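Long-range contacts in Isomerase/lactonizing enzyme (Agrobacterium fabrum str. C58, PDB 2NQL), which is of unknown function but belongs to the enolase superfamily, pairing an enolase-type N-terminal domain with a TIM-barrel domain that holds a sodium ion: residues 236-241 / 261-266; 284-289 / 308-313; 183-188 / 211-216; 222-227 / 252-257. All blocks are in the same frame, centred on the assembly; numbering follows the deposited sequence.

Contact 1. Residues 236-241 / 261-266; sequences PWFAEA and PIAVGE. With NA (sodium ion), chain G.
Ala239 and Glu240 pair in parallel with Ile262 and Ala263 as adjacent TIM-barrel strands, the two beta arms of a beta-alpha-beta unit whose helix is 248-255. The tight part is the backbone ladder: Ala239 N donates to Pro261 O (2.9 Å), Ala263 N to Ala239 O (3.0 Å) and Ala241 N to Ala263 O (3.0 Å). Phe238, with CG wedged between backbone N and carbonyl carbon (chi1 58°), brings CD1 to 3.5 Å from Ala263 CB. On the other face of the sheet, toward helix 248-255, Ala239 CB meets Ile262 CD1 at 4.1 Å. Beyond the ladder lies a looser, watered end, where the Glu240 carboxylate reaches out from the strand to meet that of Glu266 at sodium, their planes 61° apart. Lys184 and Gln287 engage Glu240 OE1, which leaves OE2 to serve the metal. Two waters also bind the ion, one of them accepting from Glu266 N. Sodium lies 2.3 Å from Glu240 OE2 and 2.1 Å from Glu266 OE1, two oxygens that share the metal and no hydrogen bond.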
loop_
_atom_site.group_PDB
_atom_site.type_symbol
_atom_site.label_atom_id
_atom_site.label_comp_id
_atom_site.label_asym_id
_atom_site.label_seq_id
_atom_site.Cartn_x
_atom_site.Cartn_y
_atom_site.Cartn_z
ATOM N N PRO A 236 4.937 -7.264 32.172
ATOM C CA PRO A 236 4.262 -7.413 30.877
ATOM C C PRO A 236 4.824 -8.540 30.019
ATOM O O PRO A 236 6.049 -8.699 29.881
ATOM C CB PRO A 236 4.466 -6.043 30.208
ATOM C CG PRO A 236 5.689 -5.490 30.828
ATOM C CD PRO A 236 5.673 -5.989 32.254
ATOM N N TRP A 237 3.908 -9.324 29.455
ATOM C CA TRP A 237 4.237 -10.410 28.542
ATOM C C TRP A 237 4.933 -9.869 27.295
ATOM O O TRP A 237 6.028 -10.321 26.949
ATOM C CB TRP A 237 2.924 -11.133 28.199
ATOM C CG TRP A 237 2.929 -12.210 27.161
ATOM C CD1 TRP A 237 3.983 -12.944 26.701
ATOM C CD2 TRP A 237 1.772 -12.697 26.488
ATOM N NE1 TRP A 237 3.552 -13.854 25.758
ATOM C CE2 TRP A 237 2.196 -13.723 25.613
ATOM C CE3 TRP A 237 0.406 -12.351 26.531
ATOM C CZ2 TRP A 237 1.313 -14.395 24.771
ATOM C CZ3 TRP A 237 -0.482 -13.031 25.703
ATOM C CH2 TRP A 237 -0.023 -14.058 24.845
ATOM N N PHE A 238 4.292 -8.915 26.626
ATOM C CA PHE A 238 4.934 -8.147 25.570
ATOM C C PHE A 238 4.330 -6.751 25.476
ATOM O O PHE A 238 3.220 -6.504 25.987
ATOM C CB PHE A 238 4.916 -8.890 24.223
ATOM C CG PHE A 238 3.527 -9.258 23.719
ATOM C CD1 PHE A 238 2.731 -8.317 23.058
ATOM C CD2 PHE A 238 3.040 -10.554 23.867
ATOM C CE1 PHE A 238 1.456 -8.655 22.557
ATOM C CE2 PHE A 238 1.769 -10.911 23.377
ATOM C CZ PHE A 238 0.966 -9.947 22.729
ATOM N N ALA A 239 5.061 -5.844 24.827
ATOM C CA ALA A 239 4.554 -4.518 24.486
ATOM C C ALA A 239 4.373 -4.506 22.976
ATOM O O ALA A 239 5.326 -4.705 22.235
ATOM C CB ALA A 239 5.540 -3.423 24.932
ATOM N N GLU A 240 3.130 -4.331 22.541
ATOM C CA GLU A 240 2.803 -4.430 21.118
ATOM C C GLU A 240 2.671 -3.022 20.521
ATOM O O GLU A 240 2.121 -2.127 21.168
ATOM C CB GLU A 240 1.520 -5.251 20.942
ATOM C CG GLU A 240 0.781 -5.001 19.641
ATOM C CD GLU A 240 -0.530 -5.755 19.561
ATOM O OE1 GLU A 240 -0.735 -6.716 20.321
ATOM O OE2 GLU A 240 -1.358 -5.436 18.675
ATOM N N ALA A 241 3.174 -2.842 19.293
ATOM C CA ALA A 241 2.974 -1.600 18.505
ATOM C C ALA A 241 3.317 -0.334 19.316
ATOM O O ALA A 241 2.447 0.525 19.561
ATOM C CB ALA A 241 1.527 -1.531 17.945
ATOM N N PRO A 261 9.709 -7.797 25.839
ATOM C CA PRO A 261 9.586 -8.262 24.451
ATOM C C PRO A 261 8.715 -7.328 23.604
ATOM O O PRO A 261 7.661 -6.864 24.063
ATOM C CB PRO A 261 8.917 -9.629 24.604
ATOM C CG PRO A 261 9.361 -10.093 25.965
ATOM C CD PRO A 261 9.328 -8.854 26.799
ATOM N N ILE A 262 9.171 -7.034 22.390
ATOM C CA ILE A 262 8.411 -6.142 21.512
ATOM C C ILE A 262 7.691 -6.974 20.460
ATOM O O ILE A 262 8.287 -7.847 19.848
ATOM C CB ILE A 262 9.296 -5.040 20.858
ATOM C CG1 ILE A 262 10.018 -4.180 21.921
ATOM C CG2 ILE A 262 8.479 -4.165 19.890
ATOM C CD1 ILE A 262 9.132 -3.553 22.954
ATOM N N ALA A 263 6.401 -6.701 20.275
ATOM C CA ALA A 263 5.598 -7.440 19.302
ATOM C C ALA A 263 5.053 -6.469 18.246
ATOM O O ALA A 263 4.557 -5.401 18.599
ATOM C CB ALA A 263 4.437 -8.143 20.017
ATOM N N VAL A 264 5.136 -6.847 16.967
ATOM C CA VAL A 264 4.641 -5.999 15.879
ATOM C C VAL A 264 4.164 -6.899 14.736
ATOM O O VAL A 264 4.457 -8.096 14.724
ATOM C CB VAL A 264 5.763 -5.044 15.311
ATOM C CG1 VAL A 264 6.095 -3.927 16.282
ATOM C CG2 VAL A 264 7.019 -5.852 14.929
ATOM N N GLY A 265 3.431 -6.331 13.780
ATOM C CA GLY A 265 3.253 -6.999 12.486
ATOM C C GLY A 265 1.841 -7.139 11.942
ATOM O O GLY A 265 1.682 -7.562 10.801
ATOM N N GLU A 266 0.819 -6.783 12.728
ATOM C CA GLU A 266 -0.572 -6.977 12.292
ATOM C C GLU A 266 -0.887 -6.199 11.017
ATOM O O GLU A 266 -1.686 -6.650 10.187
ATOM C CB GLU A 266 -1.560 -6.617 13.399
ATOM C CG GLU A 266 -1.711 -5.109 13.632
ATOM C CD GLU A 266 -2.738 -4.800 14.665
ATOM O OE1 GLU A 266 -2.512 -5.236 15.810
ATOM O OE2 GLU A 266 -3.762 -4.160 14.347
HETATM NA NA NA G . -1.753 -6.880 16.974
HETATM O O HOH W 1 0.783 -6.097 15.781
HETATM O O HOH W 2 -2.332 -9.033 17.787
#

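Contact 2. Residues 284-289 / 308-313; sequences AIVQPE and HGIDVI
Ile310 is the first residue of 308-313 to meet Val286, directly after the Schellman motif in which Gly309, at positive phi, ends helix 295-308. Its CG2 branch, held opposite the backbone N by chi1 of -62°, lies 3.9 Å from Val286 CG1, and the two side chains cross at about a right angle. Asp311 then starts the parallel strand pairing. Its N donates to Ala284 O at 3.1 Å, a rather bent bond (140° at the hydrogen), while its O accepts from Val286 N at 2.9 Å. Asp311 CB rests 4.0 Å from Ile285 CG1, and its carboxylate turns to a salt bridge with Lys338. Val312 occupies the opposite face of the sheet with Val286, facing helix 295-308; its CG1 touches Pro288 CD at 4.1 Å, while CG2 packs on Val286 CG2. Ile313 closes the ladder through N to Val286 O (2.9 Å), and its CB, CG1 and CD1 gather round Ile285 CG2, with CG1 at 3.9 Å. A water donates to Ile313 O at 2.7 Å and takes a weak bond from Gln287 NE2. The two neighbouring TIM-barrel strands are thus joined by main-chain bonds and branched apolar side chains, while the polar ends of Asp311 and Gln287 find their stronger partners in Lys338 and Glu240.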
loop_
_atom_site.group_PDB
_atom_site.type_symbol
_atom_site.label_atom_id
_atom_site.label_comp_id
_atom_site.label_asym_id
_atom_site.label_seq_id
_atom_site.Cartn_x
_atom_site.Cartn_y
_atom_site.Cartn_z
ATOM N N ALA A 284 10.711 -9.463 19.194
ATOM C CA ALA A 284 10.549 -10.709 19.926
ATOM C C ALA A 284 9.436 -11.556 19.316
ATOM O O ALA A 284 9.536 -12.784 19.278
ATOM C CB ALA A 284 10.253 -10.420 21.353
ATOM N N ILE A 285 8.379 -10.892 18.838
ATOM C CA ILE A 285 7.162 -11.573 18.394
ATOM C C ILE A 285 6.669 -10.881 17.124
ATOM O O ILE A 285 6.609 -9.656 17.074
ATOM C CB ILE A 285 6.048 -11.487 19.471
ATOM C CG1 ILE A 285 6.440 -12.277 20.731
ATOM C CG2 ILE A 285 4.689 -12.015 18.947
ATOM C CD1 ILE A 285 5.877 -11.674 21.988
ATOM N N VAL A 286 6.321 -11.675 16.120
ATOM C CA VAL A 286 5.496 -11.177 15.019
ATOM C C VAL A 286 4.045 -11.621 15.071
ATOM O O VAL A 286 3.720 -12.741 15.493
ATOM C CB VAL A 286 6.114 -11.399 13.625
ATOM C CG1 VAL A 286 7.444 -10.640 13.510
ATOM C CG2 VAL A 286 6.293 -12.878 13.308
ATOM N N GLN A 287 3.178 -10.721 14.623
ATOM C CA GLN A 287 1.729 -10.835 14.840
ATOM C C GLN A 287 0.950 -10.713 13.539
ATOM O O GLN A 287 0.122 -9.786 13.422
ATOM C CB GLN A 287 1.244 -9.754 15.824
ATOM C CG GLN A 287 1.935 -9.805 17.198
ATOM C CD GLN A 287 1.591 -8.618 18.045
ATOM O OE1 GLN A 287 1.865 -7.483 17.674
ATOM N NE2 GLN A 287 0.939 -8.863 19.180
ATOM N N PRO A 288 1.189 -11.638 12.579
ATOM C CA PRO A 288 0.557 -11.475 11.280
ATOM C C PRO A 288 -0.974 -11.541 11.364
ATOM O O PRO A 288 -1.532 -12.265 12.191
ATOM C CB PRO A 288 1.099 -12.662 10.471
ATOM C CG PRO A 288 1.516 -13.685 11.488
ATOM C CD PRO A 288 2.030 -12.856 12.619
ATOM N N GLU A 289 -1.620 -10.762 10.511
ATOM C CA GLU A 289 -3.043 -10.803 10.324
ATOM C C GLU A 289 -3.399 -11.422 8.978
ATOM O O GLU A 289 -3.162 -10.830 7.908
ATOM C CB GLU A 289 -3.632 -9.388 10.477
ATOM C CG GLU A 289 -5.151 -9.266 10.112
ATOM C CD GLU A 289 -6.011 -10.371 10.735
ATOM O OE1 GLU A 289 -6.087 -10.441 11.986
ATOM O OE2 GLU A 289 -6.618 -11.175 9.973
ATOM N N HIS A 308 15.118 -16.657 12.441
ATOM C CA HIS A 308 15.656 -15.645 13.323
ATOM C C HIS A 308 15.235 -15.849 14.771
ATOM O O HIS A 308 15.486 -15.000 15.638
ATOM C CB HIS A 308 15.304 -14.257 12.789
ATOM C CG HIS A 308 16.042 -13.913 11.533
ATOM N ND1 HIS A 308 17.300 -13.349 11.540
ATOM C CD2 HIS A 308 15.674 -14.003 10.231
ATOM C CE1 HIS A 308 17.686 -13.130 10.294
ATOM N NE2 HIS A 308 16.717 -13.520 9.483
ATOM N N GLY A 309 14.601 -17.001 15.018
ATOM C CA GLY A 309 14.099 -17.360 16.334
ATOM C C GLY A 309 13.100 -16.373 16.899
ATOM O O GLY A 309 13.112 -16.094 18.089
ATOM N N ILE A 310 12.252 -15.823 16.029
ATOM C CA ILE A 310 11.215 -14.876 16.438
ATOM C C ILE A 310 9.932 -15.688 16.650
ATOM O O ILE A 310 9.567 -16.481 15.782
ATOM C CB ILE A 310 11.018 -13.769 15.334
ATOM C CG1 ILE A 310 12.335 -12.972 15.176
ATOM C CG2 ILE A 310 9.837 -12.824 15.701
ATOM C CD1 ILE A 310 12.405 -12.020 13.988
ATOM N N ASP A 311 9.274 -15.503 17.803
ATOM C CA ASP A 311 7.965 -16.143 18.076
ATOM C C ASP A 311 6.859 -15.598 17.161
ATOM O O ASP A 311 6.902 -14.453 16.754
ATOM C CB ASP A 311 7.563 -15.941 19.536
ATOM C CG ASP A 311 8.460 -16.720 20.499
ATOM O OD1 ASP A 311 9.165 -17.643 20.050
ATOM O OD2 ASP A 311 8.454 -16.412 21.699
ATOM N N VAL A 312 5.885 -16.439 16.839
ATOM C CA VAL A 312 4.746 -16.035 16.010
ATOM C C VAL A 312 3.464 -16.159 16.841
ATOM O O VAL A 312 3.122 -17.252 17.323
ATOM C CB VAL A 312 4.653 -16.896 14.740
ATOM C CG1 VAL A 312 3.433 -16.495 13.904
ATOM C CG2 VAL A 312 5.966 -16.797 13.918
ATOM N N ILE A 313 2.793 -15.028 17.043
ATOM C CA ILE A 313 1.507 -14.985 17.758
ATOM C C ILE A 313 0.523 -14.148 16.922
ATOM O O ILE A 313 0.470 -12.922 17.080
ATOM C CB ILE A 313 1.671 -14.423 19.202
ATOM C CG1 ILE A 313 2.762 -15.194 19.973
ATOM C CG2 ILE A 313 0.352 -14.482 19.967
ATOM C CD1 ILE A 313 3.086 -14.622 21.322
HETATM O O HOH W 3 -0.942 -11.207 18.658
#

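Contact 3. Residues 183-188 / 211-216; sequences FKFATP and IAADMH. With SO4 (sulfate ion), chain D.
Phe185 lays one face of its ring over Ala213, whose CA stands 4.0 Å above the ring plane and is displaced toward the rim. At the ring edge, near its plane, CD2 meets Ile211 CG2 at 4.1 Å. With CG between backbone N and carbonyl carbon (chi1 75°), the ring is carried across the neighbouring strand. The second flat group, the His216 imidazole, has oxygen O2 of a sulfate, probably from the crystallisation liquor, at its edge near the ring plane: NE2 donates to it at 2.8 Å, and Tyr46 also bonds the ion. His216 ND1 in turn donates to Asp214 OD2 at 2.9 Å, arriving 49° out of the carboxylate plane, which restrains the ring's rotation. Pro188 CG packs obliquely against this ring, 4.0 Å from His216 CB. Both segments belong to the beta-alpha-beta unit of strand 182-186, helix 194-205 and strand 210-214 in the TIM barrel, the strands running parallel with a crossing angle of -28°. Backbone hydrogen bonds alternate from Ala212 N to Phe183 O, Phe185 N to Ala212 O and Asp214 N to Phe185 O, and Thr187 N extends the ladder to Asp214 O at 3.0 Å. On the face shared with Ala212, the Lys184 chain passes Asp214 with CD 4.0 Å from its CB, then bends at chi3 and takes NZ, 5.0 Å from Asp214 OD2, to Glu240 and the Tyr156 hydroxyl.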
loop_
_atom_site.group_PDB
_atom_site.type_symbol
_atom_site.label_atom_id
_atom_site.label_comp_id
_atom_site.label_asym_id
_atom_site.label_seq_id
_atom_site.Cartn_x
_atom_site.Cartn_y
_atom_site.Cartn_z
ATOM N N PHE A 183 -3.663 -12.909 28.270
ATOM C CA PHE A 183 -4.577 -11.767 28.169
ATOM C C PHE A 183 -3.838 -10.596 27.548
ATOM O O PHE A 183 -2.614 -10.457 27.709
ATOM C CB PHE A 183 -5.074 -11.319 29.565
ATOM C CG PHE A 183 -5.748 -12.410 30.340
ATOM C CD1 PHE A 183 -7.129 -12.607 30.229
ATOM C CD2 PHE A 183 -4.993 -13.279 31.144
ATOM C CE1 PHE A 183 -7.766 -13.641 30.932
ATOM C CE2 PHE A 183 -5.614 -14.331 31.834
ATOM C CZ PHE A 183 -6.993 -14.507 31.739
ATOM N N LYS A 184 -4.583 -9.734 26.861
ATOM C CA LYS A 184 -4.004 -8.495 26.351
ATOM C C LYS A 184 -4.997 -7.369 26.553
ATOM O O LYS A 184 -6.206 -7.558 26.348
ATOM C CB LYS A 184 -3.601 -8.650 24.863
ATOM C CG LYS A 184 -2.937 -7.403 24.268
ATOM C CD LYS A 184 -2.480 -7.629 22.815
ATOM C CE LYS A 184 -3.629 -7.508 21.829
ATOM N NZ LYS A 184 -3.149 -7.880 20.484
ATOM N N PHE A 185 -4.494 -6.200 26.951
ATOM C CA PHE A 185 -5.342 -5.021 27.088
ATOM C C PHE A 185 -4.861 -3.895 26.182
ATOM O O PHE A 185 -3.676 -3.843 25.828
ATOM C CB PHE A 185 -5.432 -4.564 28.555
ATOM C CG PHE A 185 -4.202 -3.865 29.052
ATOM C CD1 PHE A 185 -4.099 -2.468 28.994
ATOM C CD2 PHE A 185 -3.132 -4.596 29.570
ATOM C CE1 PHE A 185 -2.942 -1.815 29.450
ATOM C CE2 PHE A 185 -1.959 -3.943 30.014
ATOM C CZ PHE A 185 -1.876 -2.554 29.957
ATOM N N ALA A 186 -5.771 -2.988 25.831
ATOM C CA ALA A 186 -5.423 -1.872 24.950
ATOM C C ALA A 186 -5.271 -0.606 25.782
ATOM O O ALA A 186 -6.162 -0.240 26.553
ATOM C CB ALA A 186 -6.481 -1.688 23.849
ATOM N N THR A 187 -4.112 0.032 25.650
ATOM C CA THR A 187 -3.749 1.182 26.483
ATOM C C THR A 187 -4.650 2.442 26.417
ATOM O O THR A 187 -4.805 3.110 27.446
ATOM C CB THR A 187 -2.238 1.542 26.376
ATOM O OG1 THR A 187 -1.935 1.961 25.035
ATOM C CG2 THR A 187 -1.380 0.337 26.694
ATOM N N PRO A 188 -5.247 2.771 25.234
ATOM C CA PRO A 188 -6.280 3.838 25.208
ATOM C C PRO A 188 -7.559 3.619 26.037
ATOM O O PRO A 188 -8.213 4.602 26.418
ATOM C CB PRO A 188 -6.646 3.941 23.716
ATOM C CG PRO A 188 -5.455 3.393 22.986
ATOM C CD PRO A 188 -4.984 2.270 23.862
ATOM N N ILE A 211 0.097 -11.175 30.671
ATOM C CA ILE A 211 -0.659 -9.927 30.474
ATOM C C ILE A 211 0.159 -9.012 29.563
ATOM O O ILE A 211 1.137 -8.399 29.981
ATOM C CB ILE A 211 -0.997 -9.200 31.805
ATOM C CG1 ILE A 211 -1.636 -10.171 32.820
ATOM C CG2 ILE A 211 -1.981 -8.018 31.552
ATOM C CD1 ILE A 211 -1.811 -9.576 34.244
ATOM N N ALA A 212 -0.277 -8.910 28.312
ATOM C CA ALA A 212 0.361 -8.030 27.338
ATOM C C ALA A 212 -0.329 -6.678 27.205
ATOM O O ALA A 212 -1.534 -6.531 27.494
ATOM C CB ALA A 212 0.405 -8.740 25.971
ATOM N N ALA A 213 0.436 -5.699 26.723
ATOM C CA ALA A 213 -0.071 -4.357 26.491
ATOM C C ALA A 213 -0.008 -4.002 25.020
ATOM O O ALA A 213 1.070 -3.986 24.426
ATOM C CB ALA A 213 0.721 -3.335 27.290
ATOM N N ASP A 214 -1.177 -3.721 24.450
ATOM C CA ASP A 214 -1.243 -3.144 23.108
ATOM C C ASP A 214 -1.157 -1.607 23.212
ATOM O O ASP A 214 -2.106 -0.909 23.623
ATOM C CB ASP A 214 -2.504 -3.628 22.370
ATOM C CG ASP A 214 -2.709 -2.927 21.011
ATOM O OD1 ASP A 214 -1.735 -2.370 20.447
ATOM O OD2 ASP A 214 -3.858 -2.920 20.517
ATOM N N MET A 215 -0.005 -1.099 22.809
ATOM C CA MET A 215 0.325 0.302 22.974
ATOM C C MET A 215 -0.220 1.159 21.851
ATOM O O MET A 215 -0.168 2.393 21.930
ATOM C CB MET A 215 1.834 0.468 23.094
ATOM C CG MET A 215 2.357 -0.114 24.401
ATOM S SD MET A 215 4.106 0.211 24.561
ATOM C CE MET A 215 4.027 1.947 25.034
ATOM N N HIS A 216 -0.740 0.501 20.809
ATOM C CA HIS A 216 -1.647 1.125 19.865
ATOM C C HIS A 216 -1.011 2.337 19.188
ATOM O O HIS A 216 -1.686 3.343 18.958
ATOM C CB HIS A 216 -2.958 1.520 20.550
ATOM C CG HIS A 216 -4.174 1.077 19.812
ATOM N ND1 HIS A 216 -4.705 -0.187 19.947
ATOM C CD2 HIS A 216 -4.955 1.723 18.914
ATOM C CE1 HIS A 216 -5.767 -0.299 19.170
ATOM N NE2 HIS A 216 -5.940 0.847 18.532
HETATM S S SO4 D . -7.894 -0.997 15.901
HETATM O O1 SO4 D . -7.586 -0.508 14.559
HETATM O O2 SO4 D . -8.008 0.179 16.770
HETATM O O3 SO4 D . -9.147 -1.742 15.908
HETATM O O4 SO4 D . -6.800 -1.850 16.353
#

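Contact 4. Residues 222-227 / 252-257; sequences ERALEL and EKVSKN
Glu222 and Lys253 form the ionic link across the contact, a salt bridge with Glu222 OE2 2.8 Å from Lys253 NZ. The lysine is extended and meets the glutamate at about a right angle; Glu222, bent at chi2 (80°), curls toward it and accepts on the anti lone pair of OE2. Both residues are exposed, so the bridge lies on the solvent side of the contact.

Apolar packing fills the deeper part. Leu225 buries the most surface here: its CD2 methyl lies against the carbonyl oxygen Val254 O (3.4 Å) and packs on Val254 CG1 (4.2 Å) as the apolar pair. Asn257 CB lies 3.9 Å from both Leu225 CD1 and Leu225 CD2, so the fork of the leucine straddles it. Further in, Ala224 CB touches Val254 CG2 at 3.8 Å. The backbones come nearest at Leu225 and Val254, whose CA atoms are 6.0 Å apart.

Two further salt bridges stay within their own segments rather than spanning the contact: Arg223 NH1 to Glu226 OE1 (3.0 Å) and Lys256 NZ to Glu252 OE2 (3.1 Å).

The contact joins helices 221-231 and 248-255 on the outside of the TIM barrel, on either side of strand 239-240 in sequence. Val254 also packs on Pro221 and Ile228 of the first helix and on Ile262 of strand 262-264, so its side chain fills the junction of helix 248-255 with helix 221-231 and strand 262-264.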
loop_
_atom_site.group_PDB
_atom_site.type_symbol
_atom_site.label_atom_id
_atom_site.label_comp_id
_atom_site.label_asym_id
_atom_site.label_seq_id
_atom_site.Cartn_x
_atom_site.Cartn_y
_atom_site.Cartn_z
ATOM N N GLU A 222 10.335 7.775 22.824
ATOM C CA GLU A 222 10.709 8.148 24.174
ATOM C C GLU A 222 9.540 7.952 25.136
ATOM O O GLU A 222 9.711 7.352 26.199
ATOM C CB GLU A 222 11.251 9.586 24.194
ATOM C CG GLU A 222 12.636 9.730 23.515
ATOM C CD GLU A 222 12.588 9.809 21.980
ATOM O OE1 GLU A 222 11.586 10.295 21.420
ATOM O OE2 GLU A 222 13.556 9.378 21.322
ATOM N N ARG A 223 8.351 8.412 24.745
ATOM C CA ARG A 223 7.114 8.168 25.510
ATOM C C ARG A 223 6.757 6.679 25.609
ATOM O O ARG A 223 6.361 6.213 26.679
ATOM C CB ARG A 223 5.936 8.928 24.912
ATOM C CG ARG A 223 4.621 8.825 25.679
ATOM C CD ARG A 223 4.812 9.247 27.121
ATOM N NE ARG A 223 3.553 9.342 27.848
ATOM C CZ ARG A 223 3.457 9.274 29.174
ATOM N NH1 ARG A 223 4.548 9.093 29.923
ATOM N NH2 ARG A 223 2.268 9.381 29.748
ATOM N N ALA A 224 6.873 5.964 24.489
ATOM C CA ALA A 224 6.728 4.506 24.472
ATOM C C ALA A 224 7.596 3.847 25.543
ATOM O O ALA A 224 7.083 3.084 26.373
ATOM C CB ALA A 224 7.043 3.940 23.090
ATOM N N LEU A 225 8.889 4.178 25.557
ATOM C CA LEU A 225 9.809 3.660 26.586
ATOM C C LEU A 225 9.431 4.015 28.026
ATOM O O LEU A 225 9.545 3.174 28.918
ATOM C CB LEU A 225 11.248 4.074 26.305
ATOM C CG LEU A 225 11.915 3.388 25.126
ATOM C CD1 LEU A 225 13.110 4.195 24.650
ATOM C CD2 LEU A 225 12.276 1.967 25.464
ATOM N N GLU A 226 8.974 5.255 28.238
ATOM C CA GLU A 226 8.491 5.702 29.541
ATOM C C GLU A 226 7.339 4.849 30.059
ATOM O O GLU A 226 7.319 4.455 31.234
ATOM C CB GLU A 226 8.021 7.155 29.469
ATOM C CG GLU A 226 9.126 8.191 29.469
ATOM C CD GLU A 226 8.594 9.584 29.183
ATOM O OE1 GLU A 226 7.438 9.876 29.562
ATOM O OE2 GLU A 226 9.331 10.387 28.574
ATOM N N LEU A 227 6.377 4.580 29.177
ATOM C CA LEU A 227 5.192 3.834 29.538
ATOM C C LEU A 227 5.538 2.358 29.779
ATOM O O LEU A 227 5.000 1.710 30.699
ATOM C CB LEU A 227 4.128 4.004 28.437
ATOM C CG LEU A 227 3.446 5.382 28.301
ATOM C CD1 LEU A 227 2.628 5.451 27.024
ATOM C CD2 LEU A 227 2.565 5.733 29.525
ATOM N N GLU A 252 13.247 0.678 16.320
ATOM C CA GLU A 252 14.619 0.297 16.665
ATOM C C GLU A 252 15.026 0.815 18.045
ATOM O O GLU A 252 15.491 0.049 18.886
ATOM C CB GLU A 252 15.607 0.760 15.600
ATOM C CG GLU A 252 17.067 0.504 15.961
ATOM C CD GLU A 252 18.039 0.722 14.803
ATOM O OE1 GLU A 252 17.622 1.121 13.692
ATOM O OE2 GLU A 252 19.241 0.482 15.014
ATOM N N LYS A 253 14.827 2.108 18.267
ATOM C CA LYS A 253 15.157 2.724 19.541
ATOM C C LYS A 253 14.399 2.084 20.714
ATOM O O LYS A 253 15.009 1.762 21.735
ATOM C CB LYS A 253 14.938 4.242 19.497
ATOM C CG LYS A 253 15.152 4.910 20.874
ATOM C CD LYS A 253 15.269 6.418 20.789
ATOM C CE LYS A 253 15.611 6.982 22.160
ATOM N NZ LYS A 253 16.030 8.403 22.071
ATOM N N VAL A 254 13.088 1.881 20.564
ATOM C CA VAL A 254 12.287 1.277 21.640
ATOM C C VAL A 254 12.812 -0.119 21.961
ATOM O O VAL A 254 13.043 -0.445 23.141
ATOM C CB VAL A 254 10.759 1.226 21.320
ATOM C CG1 VAL A 254 10.009 0.380 22.357
ATOM C CG2 VAL A 254 10.175 2.612 21.324
ATOM N N SER A 255 13.045 -0.911 20.913
ATOM C CA SER A 255 13.339 -2.338 21.043
ATOM C C SER A 255 14.723 -2.614 21.630
ATOM O O SER A 255 14.967 -3.686 22.181
ATOM C CB SER A 255 13.203 -3.041 19.698
ATOM O OG SER A 255 14.306 -2.761 18.853
ATOM N N LYS A 256 15.623 -1.645 21.500
ATOM C CA LYS A 256 16.985 -1.786 21.996
ATOM C C LYS A 256 17.182 -1.182 23.380
ATOM O O LYS A 256 18.268 -1.266 23.945
ATOM C CB LYS A 256 17.965 -1.187 20.995
ATOM C CG LYS A 256 18.165 -2.086 19.805
ATOM C CD LYS A 256 19.114 -1.501 18.796
ATOM C CE LYS A 256 19.517 -2.567 17.811
ATOM N NZ LYS A 256 20.237 -1.988 16.657
ATOM N N ASN A 257 16.126 -0.582 23.926
ATOM C CA ASN A 257 16.221 0.147 25.190
ATOM C C ASN A 257 15.225 -0.322 26.243
ATOM O O ASN A 257 15.046 0.329 27.279
ATOM C CB ASN A 257 16.091 1.658 24.953
ATOM C CG ASN A 257 17.346 2.254 24.339
ATOM O OD1 ASN A 257 17.390 2.554 23.143
ATOM N ND2 ASN A 257 18.392 2.396 25.152
#

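In the fold
From the N terminus, contact 3 comes first, closing the loop between strands 182-186 and 210-214 before any other contact opens. Contact 4 opens next at helix 221-231, but contact 1 opens at strand 239-240 before contact 4 closes at 252-257, so the two cross; contact 1 then closes at 261-266. Contact 2, joining 284-289 to 308-313, follows in series. Contacts 3, 1 and 2 thus tie successive parallel strands of one barrel sheet, with centres of contacts 1 and 3, and of 1 and 2, about 9 Å apart. Contact 4 lies in the surrounding helical layer, touching contact 3 through Met215 and contact 1 through Ile262.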